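Local atomic coordinates of 3,4-dihydroxy-2-butanone 4-phosphate synthase (Acinetobacter baumannii, PDB entry 6MNZ), a protein that probably converts D-ribulose 5-phosphate into formate and 3,4-dihydroxy-2-butanone 4-phosphate, a magnesium- or manganese-dependent step of riboflavin biosynthesis. Residues L9-D23 with L178-I192. Sequence-based numbering, arbitrary orientation.
With SO4 (sulfate ion), chain F.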
ATOM      1  N   LEU A   9     -13.196 -27.079  19.127  1.00 48.08           N
ATOM      2  CA  LEU A   9     -13.799 -26.186  18.145  1.00 48.24           C
ATOM      3  C   LEU A   9     -13.712 -26.771  16.740  1.00 46.05           C
ATOM      4  O   LEU A   9     -14.708 -26.788  16.006  1.00 64.86           O
ATOM      5  CB  LEU A   9     -13.121 -24.819  18.199  1.00 42.65           C
ATOM      6  CG  LEU A   9     -13.060 -24.165  19.581  1.00 36.68           C
ATOM      7  CD1 LEU A   9     -12.295 -22.851  19.519  1.00 56.48           C
ATOM      8  CD2 LEU A   9     -14.457 -23.950  20.139  1.00 27.23           C
ATOM      9  N   VAL A  10     -12.564 -27.351  16.387  1.00 32.35           N
ATOM     10  CA  VAL A  10     -12.443 -28.029  15.100  1.00 39.92           C
ATOM     11  C   VAL A  10     -13.366 -29.241  15.048  1.00 39.05           C
ATOM     12  O   VAL A  10     -13.945 -29.552  14.002  1.00 39.87           O
ATOM     13  CB  VAL A  10     -10.979 -28.425  14.836  1.00 34.46           C
ATOM     14  CG1 VAL A  10     -10.855 -29.154  13.509  1.00 37.08           C
ATOM     15  CG2 VAL A  10     -10.079 -27.198  14.855  1.00 33.52           C
ATOM     16  N   ALA A  11     -13.543 -29.928  16.181  1.00 35.40           N
ATOM     17  CA  ALA A  11     -14.295 -31.178  16.171  1.00 40.95           C
ATOM     18  C   ALA A  11     -15.789 -30.923  16.021  1.00 39.20           C
ATOM     19  O   ALA A  11     -16.490 -31.682  15.341  1.00 36.20           O
ATOM     20  CB  ALA A  11     -14.012 -31.967  17.449  1.00 42.38           C
ATOM     21  N   ASP A  12     -16.294 -29.857  16.644  1.00 43.38           N
ATOM     22  CA  ASP A  12     -17.706 -29.519  16.502  1.00 39.54           C
ATOM     23  C   ASP A  12     -18.025 -29.071  15.083  1.00 41.34           C
ATOM     24  O   ASP A  12     -19.054 -29.461  14.519  1.00 50.72           O
ATOM     25  CB  ASP A  12     -18.085 -28.432  17.504  1.00 43.94           C
ATOM     26  CG  ASP A  12     -18.450 -28.997  18.860  1.00 42.61           C
ATOM     27  OD1 ASP A  12     -19.135 -28.295  19.630  1.00 46.08           O
ATOM     28  OD2 ASP A  12     -18.158 -30.188  19.103  1.00 46.69           O
ATOM     29  N   ILE A  13     -17.096 -28.357  14.446  1.00 38.71           N
ATOM     30  CA  ILE A  13     -17.283 -27.977  13.051  1.00 41.66           C
ATOM     31  C   ILE A  13     -17.347 -29.222  12.176  1.00 42.23           C
ATOM     32  O   ILE A  13     -18.249 -29.366  11.342  1.00 40.96           O
ATOM     33  CB  ILE A  13     -16.157 -27.026  12.604  1.00 39.73           C
ATOM     34  CG1 ILE A  13     -16.297 -25.668  13.298  1.00 32.74           C
ATOM     35  CG2 ILE A  13     -16.165 -26.860  11.092  1.00 52.47           C
ATOM     36  CD1 ILE A  13     -17.490 -24.841  12.836  1.00 34.26           C
ATOM     37  N   ARG A  14     -16.468 -30.190  12.437  1.00 38.61           N
ATOM     38  CA  ARG A  14     -16.562 -31.478  11.758  1.00 36.55           C
ATOM     39  C   ARG A  14     -17.918 -32.126  11.994  1.00 44.67           C
ATOM     40  O   ARG A  14     -18.472 -32.768  11.093  1.00 51.98           O
ATOM     41  CB  ARG A  14     -15.435 -32.394  12.237  1.00 42.41           C
ATOM     42  CG  ARG A  14     -15.689 -33.878  12.032  1.00 53.14           C
ATOM     43  CD  ARG A  14     -14.379 -34.652  11.979  1.00 49.78           C
ATOM     44  NE  ARG A  14     -13.720 -34.524  10.682  1.00 45.55           N
ATOM     45  CZ  ARG A  14     -13.926 -35.336   9.648  1.00 58.55           C
ATOM     46  NH1 ARG A  14     -14.683 -36.418   9.782  1.00 54.63           N
ATOM     47  NH2 ARG A  14     -13.353 -35.076   8.481  1.00 64.56           N
ATOM     48  N   ALA A  15     -18.442 -32.026  13.217  1.00 47.43           N
ATOM     49  CA  ALA A  15     -19.729 -32.627  13.540  1.00 46.04           C
ATOM     50  C   ALA A  15     -20.914 -31.868  12.956  1.00 48.76           C
ATOM     51  O   ALA A  15     -22.038 -32.375  13.023  1.00 67.84           O
ATOM     52  CB  ALA A  15     -19.887 -32.729  15.058  1.00 35.36           C
ATOM     53  N   GLY A  16     -20.706 -30.671  12.417  1.00 44.23           N
ATOM     54  CA  GLY A  16     -21.796 -29.890  11.870  1.00 54.62           C
ATOM     55  C   GLY A  16     -22.507 -28.984  12.850  1.00 52.54           C
ATOM     56  O   GLY A  16     -23.585 -28.474  12.522  1.00 61.60           O
ATOM     57  N   LYS A  17     -21.993 -28.841  14.068  1.00 44.44           N
ATOM     58  CA  LYS A  17     -22.571 -27.927  15.039  1.00 46.40           C
ATOM     59  C   LYS A  17     -22.007 -26.523  14.830  1.00 46.23           C
ATOM     60  O   LYS A  17     -21.152 -26.287  13.971  1.00 45.28           O
ATOM     61  CB  LYS A  17     -22.300 -28.412  16.462  1.00 47.10           C
ATOM     62  CG  LYS A  17     -22.782 -29.824  16.752  1.00 51.06           C
ATOM     63  CD  LYS A  17     -21.973 -30.448  17.876  1.00 42.06           C
ATOM     64  CE  LYS A  17     -22.413 -31.872  18.168  1.00 51.46           C
ATOM     65  NZ  LYS A  17     -21.686 -32.438  19.341  1.00 49.94           N
ATOM     66  N   MET A  18     -22.490 -25.576  15.626  1.00 50.63           N
ATOM     67  CA  MET A  18     -21.956 -24.224  15.613  1.00 43.31           C
ATOM     68  C   MET A  18     -20.883 -24.056  16.683  1.00 34.91           C
ATOM     69  O   MET A  18     -20.797 -24.823  17.645  1.00 37.00           O
ATOM     70  CB  MET A  18     -23.071 -23.201  15.836  1.00 39.38           C
ATOM     71  CG  MET A  18     -24.217 -23.308  14.850  1.00 37.53           C
ATOM     72  SD  MET A  18     -25.359 -21.921  14.967  1.00 52.22           S
ATOM     73  CE  MET A  18     -26.538 -22.353  13.690  1.00 45.98           C
ATOM     74  N   VAL A  19     -20.080 -23.007  16.517  1.00 20.07           N
ATOM     75  CA  VAL A  19     -19.101 -22.602  17.516  1.00 25.39           C
ATOM     76  C   VAL A  19     -18.995 -21.087  17.468  1.00 25.60           C
ATOM     77  O   VAL A  19     -19.244 -20.467  16.432  1.00 36.43           O
ATOM     78  CB  VAL A  19     -17.720 -23.263  17.284  1.00 46.96           C
ATOM     79  CG1 VAL A  19     -17.821 -24.778  17.414  1.00 41.07           C
ATOM     80  CG2 VAL A  19     -17.163 -22.873  15.924  1.00 49.84           C
ATOM     81  N   ILE A  20     -18.766 -20.485  18.629  1.00 27.00           N
ATOM     82  CA  ILE A  20     -18.609 -19.039  18.732  1.00 26.58           C
ATOM     83  C   ILE A  20     -17.127 -18.706  18.663  1.00 26.57           C
ATOM     84  O   ILE A  20     -16.300 -19.364  19.303  1.00 37.21           O
ATOM     85  CB  ILE A  20     -19.233 -18.508  20.034  1.00 30.06           C
ATOM     86  CG1 ILE A  20     -20.737 -18.772  20.049  1.00 35.21           C
ATOM     87  CG2 ILE A  20     -18.961 -17.019  20.182  1.00 40.22           C
ATOM     88  CD1 ILE A  20     -21.378 -18.564  21.400  1.00 52.33           C
ATOM     89  N   LEU A  21     -16.784 -17.728  17.829  1.00 31.47           N
ATOM     90  CA  LEU A  21     -15.407 -17.283  17.655  1.00 34.54           C
ATOM     91  C   LEU A  21     -15.341 -15.791  17.940  1.00 36.49           C
ATOM     92  O   LEU A  21     -16.027 -14.998  17.285  1.00 37.11           O
ATOM     93  CB  LEU A  21     -14.900 -17.585  16.243  1.00 41.24           C
ATOM     94  CG  LEU A  21     -14.084 -18.870  16.081  1.00 36.04           C
ATOM     95  CD1 LEU A  21     -13.799 -19.136  14.610  1.00 54.24           C
ATOM     96  CD2 LEU A  21     -12.782 -18.803  16.869  1.00 44.28           C
ATOM     97  N   MET A  22     -14.466 -15.408  18.862  1.00 28.30           N
ATOM     98  CA  MET A  22     -14.193 -14.010  19.146  1.00 27.24           C
ATOM     99  C   MET A  22     -12.887 -13.603  18.481  1.00 34.69           C
ATOM    100  O   MET A  22     -11.906 -14.352  18.505  1.00 44.18           O
ATOM    101  CB  MET A  22     -14.103 -13.762  20.652  1.00 37.84           C
ATOM    102  CG  MET A  22     -15.377 -14.075  21.408  1.00 48.89           C
ATOM    103  SD  MET A  22     -15.244 -13.707  23.170  1.00 52.66           S
ATOM    104  CE  MET A  22     -14.625 -15.265  23.794  1.00 37.86           C
ATOM    105  N   ASP A  23     -12.853 -12.377  17.971  1.00 38.27           N
ATOM    106  CA  ASP A  23     -11.606 -11.765  17.555  1.00 29.02           C
ATOM    107  C   ASP A  23     -11.021 -10.951  18.706  1.00 31.32           C
ATOM    108  O   ASP A  23     -11.563 -10.909  19.813  1.00 39.25           O
ATOM    109  CB  ASP A  23     -11.830 -10.894  16.322  1.00 32.71           C
ATOM    110  CG  ASP A  23     -12.614  -9.636  16.635  1.00 31.29           C
ATOM    111  OD1 ASP A  23     -13.414  -9.663  17.598  1.00 26.38           O
ATOM    112  OD2 ASP A  23     -12.231  -8.571  16.107  1.00 27.52           O
ATOM    113  N   LEU A 178     -21.000 -13.187  25.538  1.00 46.27           N
ATOM    114  CA  LEU A 178     -20.814 -14.328  24.649  1.00 42.05           C
ATOM    115  C   LEU A 178     -20.618 -15.616  25.441  1.00 40.90           C
ATOM    116  O   LEU A 178     -21.164 -16.664  25.076  1.00 41.46           O
ATOM    117  CB  LEU A 178     -19.623 -14.088  23.722  1.00 38.48           C
ATOM    118  CG  LEU A 178     -19.722 -12.896  22.769  1.00 43.00           C
ATOM    119  CD1 LEU A 178     -18.377 -12.659  22.113  1.00 39.28           C
ATOM    120  CD2 LEU A 178     -20.797 -13.100  21.714  1.00 38.80           C
ATOM    121  N   GLU A 179     -19.887 -15.545  26.557  1.00 50.43           N
ATOM    122  CA  GLU A 179     -19.684 -16.729  27.386  1.00 41.40           C
ATOM    123  C   GLU A 179     -21.011 -17.255  27.914  1.00 42.73           C
ATOM    124  O   GLU A 179     -21.277 -18.462  27.875  1.00 49.37           O
ATOM    125  CB  GLU A 179     -18.742 -16.402  28.544  1.00 45.65           C
ATOM    126  CG  GLU A 179     -17.292 -16.213  28.143  1.00 51.13           C
ATOM    127  CD  GLU A 179     -16.391 -15.950  29.336  1.00 68.55           C
ATOM    128  OE1 GLU A 179     -16.839 -15.268  30.282  1.00 67.62           O
ATOM    129  OE2 GLU A 179     -15.208 -16.345  29.286  1.00 75.65           O
ATOM    130  N   ILE A 180     -21.855 -16.357  28.427  1.00 48.98           N
ATOM    131  CA  ILE A 180     -23.202 -16.745  28.839  1.00 38.93           C
ATOM    132  C   ILE A 180     -23.931 -17.418  27.684  1.00 45.10           C
ATOM    133  O   ILE A 180     -24.541 -18.481  27.844  1.00 45.63           O
ATOM    134  CB  ILE A 180     -23.979 -15.520  29.352  1.00 39.07           C
ATOM    135  CG1 ILE A 180     -23.260 -14.895  30.550  1.00 41.95           C
ATOM    136  CG2 ILE A 180     -25.401 -15.912  29.730  1.00 35.04           C
ATOM    137  CD1 ILE A 180     -23.726 -13.494  30.878  1.00 50.28           C
ATOM    138  N   PHE A 181     -23.968 -16.749  26.529  1.00 56.25           N
ATOM    139  CA  PHE A 181     -24.707 -17.278  25.388  1.00 39.41           C
ATOM    140  C   PHE A 181     -24.188 -18.655  24.988  1.00 39.47           C
ATOM    141  O   PHE A 181     -24.976 -19.554  24.674  1.00 33.88           O
ATOM    142  CB  PHE A 181     -24.610 -16.303  24.214  1.00 39.12           C
ATOM    143  CG  PHE A 181     -25.413 -16.712  23.016  1.00 35.05           C
ATOM    144  CD1 PHE A 181     -24.842 -17.481  22.017  1.00 30.84           C
ATOM    145  CD2 PHE A 181     -26.670 -16.173  22.797  1.00 36.01           C
ATOM    146  CE1 PHE A 181     -25.581 -17.862  20.914  1.00 33.94           C
ATOM    147  CE2 PHE A 181     -27.428 -16.575  21.717  1.00 39.33           C
ATOM    148  CZ  PHE A 181     -26.874 -17.401  20.760  1.00 31.74           C
ATOM    149  N   ALA A 182     -22.868 -18.850  25.036  1.00 41.00           N
ATOM    150  CA  ALA A 182     -22.292 -20.125  24.626  1.00 43.45           C
ATOM    151  C   ALA A 182     -22.856 -21.276  25.450  1.00 53.24           C
ATOM    152  O   ALA A 182     -23.150 -22.351  24.911  1.00 48.41           O
ATOM    153  CB  ALA A 182     -20.770 -20.074  24.749  1.00 41.52           C
ATOM    154  N   GLU A 183     -22.972 -21.087  26.766  1.00 48.28           N
ATOM    155  CA  GLU A 183     -23.397 -22.174  27.640  1.00 61.30           C
ATOM    156  C   GLU A 183     -24.912 -22.334  27.659  1.00 54.00           C
ATOM    157  O   GLU A 183     -25.409 -23.421  27.970  1.00 53.80           O
ATOM    158  CB  GLU A 183     -22.883 -21.937  29.060  1.00 63.65           C
ATOM    159  CG  GLU A 183     -22.873 -23.185  29.931  1.00 71.83           C
ATOM    160  CD  GLU A 183     -24.032 -23.225  30.907  1.00 87.11           C
ATOM    161  OE1 GLU A 183     -24.270 -22.207  31.591  1.00 92.12           O
ATOM    162  OE2 GLU A 183     -24.627 -24.309  31.080  1.00 90.22           O
ATOM    163  N   LYS A 184     -25.654 -21.248  27.428  1.00 47.18           N
ATOM    164  CA  LYS A 184     -27.108 -21.342  27.379  1.00 46.69           C
ATOM    165  C   LYS A 184     -27.570 -22.256  26.253  1.00 56.64           C
ATOM    166  O   LYS A 184     -28.629 -22.884  26.361  1.00 55.69           O
ATOM    167  CB  LYS A 184     -27.714 -19.947  27.216  1.00 46.75           C
ATOM    168  CG  LYS A 184     -29.234 -19.924  27.164  1.00 48.18           C
ATOM    169  CD  LYS A 184     -29.766 -18.497  27.149  1.00 66.33           C
ATOM    170  CE  LYS A 184     -31.288 -18.467  27.163  1.00 73.40           C
ATOM    171  NZ  LYS A 184     -31.825 -17.093  26.953  1.00 65.75           N
ATOM    172  N   HIS A 185     -26.820 -22.309  25.152  1.00 51.50           N
ATOM    173  CA  HIS A 185     -27.214 -23.067  23.971  1.00 46.41           C
ATOM    174  C   HIS A 185     -26.275 -24.233  23.681  1.00 50.41           C
ATOM    175  O   HIS A 185     -26.400 -24.869  22.627  1.00 51.45           O
ATOM    176  CB  HIS A 185     -27.287 -22.141  22.754  1.00 48.44           C
ATOM    177  CG  HIS A 185     -28.287 -21.036  22.895  1.00 45.24           C
ATOM    178  ND1 HIS A 185     -29.532 -21.080  22.307  1.00 40.35           N
ATOM    179  CD2 HIS A 185     -28.199 -19.826  23.498  1.00 40.57           C
ATOM    180  CE1 HIS A 185     -30.190 -19.969  22.589  1.00 46.80           C
ATOM    181  NE2 HIS A 185     -29.391 -19.178  23.283  1.00 38.19           N
ATOM    182  N   GLY A 186     -25.365 -24.552  24.597  1.00 41.38           N
ATOM    183  CA  GLY A 186     -24.594 -25.774  24.487  1.00 38.74           C
ATOM    184  C   GLY A 186     -23.480 -25.722  23.469  1.00 42.63           C
ATOM    185  O   GLY A 186     -23.129 -26.756  22.890  1.00 49.21           O
ATOM    186  N   LEU A 187     -22.974 -24.531  23.167  1.00 47.18           N
ATOM    187  CA  LEU A 187     -21.958 -24.332  22.147  1.00 44.88           C
ATOM    188  C   LEU A 187     -20.618 -24.018  22.800  1.00 41.28           C
ATOM    189  O   LEU A 187     -20.556 -23.316  23.813  1.00 50.26           O
ATOM    190  CB  LEU A 187     -22.347 -23.197  21.198  1.00 41.66           C
ATOM    191  CG  LEU A 187     -23.733 -23.312  20.563  1.00 42.62           C
ATOM    192  CD1 LEU A 187     -24.061 -22.053  19.777  1.00 41.21           C
ATOM    193  CD2 LEU A 187     -23.819 -24.545  19.675  1.00 44.80           C
ATOM    194  N   LYS A 188     -19.542 -24.458  22.160  1.00 36.46           N
ATOM    195  CA  LYS A 188     -18.212 -24.059  22.592  1.00 45.70           C
ATOM    196  C   LYS A 188     -17.817 -22.738  21.936  1.00 42.15           C
ATOM    197  O   LYS A 188     -18.310 -22.372  20.866  1.00 41.12           O
ATOM    198  CB  LYS A 188     -17.176 -25.131  22.248  1.00 40.07           C
ATOM    199  CG  LYS A 188     -17.272 -26.396  23.085  1.00 49.67           C
ATOM    200  CD  LYS A 188     -18.128 -27.444  22.394  1.00 62.29           C
ATOM    201  CE  LYS A 188     -17.928 -28.823  22.997  1.00 67.21           C
ATOM    202  NZ  LYS A 188     -18.955 -29.784  22.504  1.00 68.77           N
ATOM    203  N   ILE A 189     -16.846 -22.071  22.553  1.00 41.48           N
ATOM    204  CA  ILE A 189     -16.478 -20.706  22.207  1.00 40.95           C
ATOM    205  C   ILE A 189     -14.963 -20.637  22.090  1.00 37.96           C
ATOM    206  O   ILE A 189     -14.246 -21.487  22.625  1.00 45.55           O
ATOM    207  CB  ILE A 189     -17.005 -19.698  23.255  1.00 39.03           C
ATOM    208  CG1 ILE A 189     -16.720 -18.263  22.814  1.00 35.31           C
ATOM    209  CG2 ILE A 189     -16.391 -19.976  24.624  1.00 57.28           C
ATOM    210  CD1 ILE A 189     -17.689 -17.257  23.391  1.00 40.25           C
ATOM    211  N   GLY A 190     -14.481 -19.684  21.297  1.00 39.70           N
ATOM    212  CA  GLY A 190     -13.089 -19.696  20.888  1.00 35.25           C
ATOM    213  C   GLY A 190     -12.575 -18.305  20.590  1.00 28.75           C
ATOM    214  O   GLY A 190     -13.311 -17.436  20.113  1.00 34.81           O
ATOM    215  N   THR A 191     -11.253 -18.184  20.675  1.00 43.60           N
ATOM    216  CA  THR A 191     -10.529 -16.971  20.319  1.00 43.25           C
ATOM    217  C   THR A 191      -9.793 -17.186  19.005  1.00 41.19           C
ATOM    218  O   THR A 191      -9.087 -18.187  18.843  1.00 44.92           O
ATOM    219  CB  THR A 191      -9.538 -16.589  21.420  1.00 42.95           C
ATOM    220  OG1 THR A 191     -10.231 -16.453  22.666  1.00 59.26           O
ATOM    221  CG2 THR A 191      -8.842 -15.283  21.082  1.00 55.37           C
ATOM    222  N   ILE A 192      -9.906 -16.220  18.091  1.00 47.61           N
ATOM    223  CA  ILE A 192      -9.165 -16.310  16.836  1.00 45.37           C
ATOM    224  C   ILE A 192      -7.665 -16.332  17.105  1.00 37.11           C
ATOM    225  O   ILE A 192      -6.923 -17.105  16.486  1.00 40.07           O
ATOM    226  CB  ILE A 192      -9.545 -15.146  15.900  1.00 41.58           C
ATOM    227  CG1 ILE A 192     -11.001 -15.268  15.446  1.00 40.94           C
ATOM    228  CG2 ILE A 192      -8.622 -15.109  14.686  1.00 40.89           C
ATOM    229  CD1 ILE A 192     -11.509 -14.053  14.693  1.00 36.41           C
TER
HETATM  230  S   SO4 F 404     -31.545 -15.137  23.333  1.00 93.45           S
HETATM  231  O1  SO4 F 404     -32.380 -15.545  22.208  1.00 71.76           O
HETATM  232  O2  SO4 F 404     -30.407 -16.048  23.450  1.00 65.59           O
HETATM  233  O3  SO4 F 404     -31.069 -13.772  23.114  1.00 53.94           O
HETATM  234  O4  SO4 F 404     -32.335 -15.183  24.560  1.00 72.22           O
HETATM  235  O   HOH W   1     -22.438 -27.538  20.465  1.00 31.22           O
HETATM  236  O   HOH W   2     -20.114 -25.961  20.096  1.00 41.88           O
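Asp12 OD1 is gripped by a lysine and a water: Lys188 NZ reaches it in a salt bridge whose hydrogen bond is weak, at 3.2 Å, and a water lies 2.6 Å from the same OD1. That water also meets Met18 O and accepts the backbone N-H of Lys188, tying the last turn of helix 6-15 to the backbone at Lys188. The lysine chain bends at its second torsion (chi2 94°), which carries it across the Asp12 side chain at about a right angle. Beyond this point the strands 19-22 and 188-191 run parallel, 23° apart. Ile20 N bonds Lys188 O, Met22 N bonds Gly190 O nearly straight, and Ile192 N bonds Met22 O at 2.8 Å; the return bond from Gly190 N to Ile20 O is weak and bent. Leu9 lies over Gly190, its CD1 3.5 Å from Gly190 CA, while Leu21 CD2 packs along the glycine carbonyl. On the sheet face bearing Ile20, Met22 and Ile189, Ile20 CD1 touches the ring edge of Phe181 at CD1 (3.7 Å) and the methyl of Ala182. Met22 slides past Leu178 in the opposite direction, and its bent thioether (chi3 -89°) brings CE against Ile189 CD1. Just past the strand, Asp23, held by Glu28 N and Glu30 N, leads toward Glu28 and His143, probable metal ligands. Strand 19-22 thus lies between strand 31-36 and strand 188-191, which forms one edge of this mixed sheet within the chain, with helices 6-15 and 143-153 over the Val19 face and helix 175-184 over the Ile20 face.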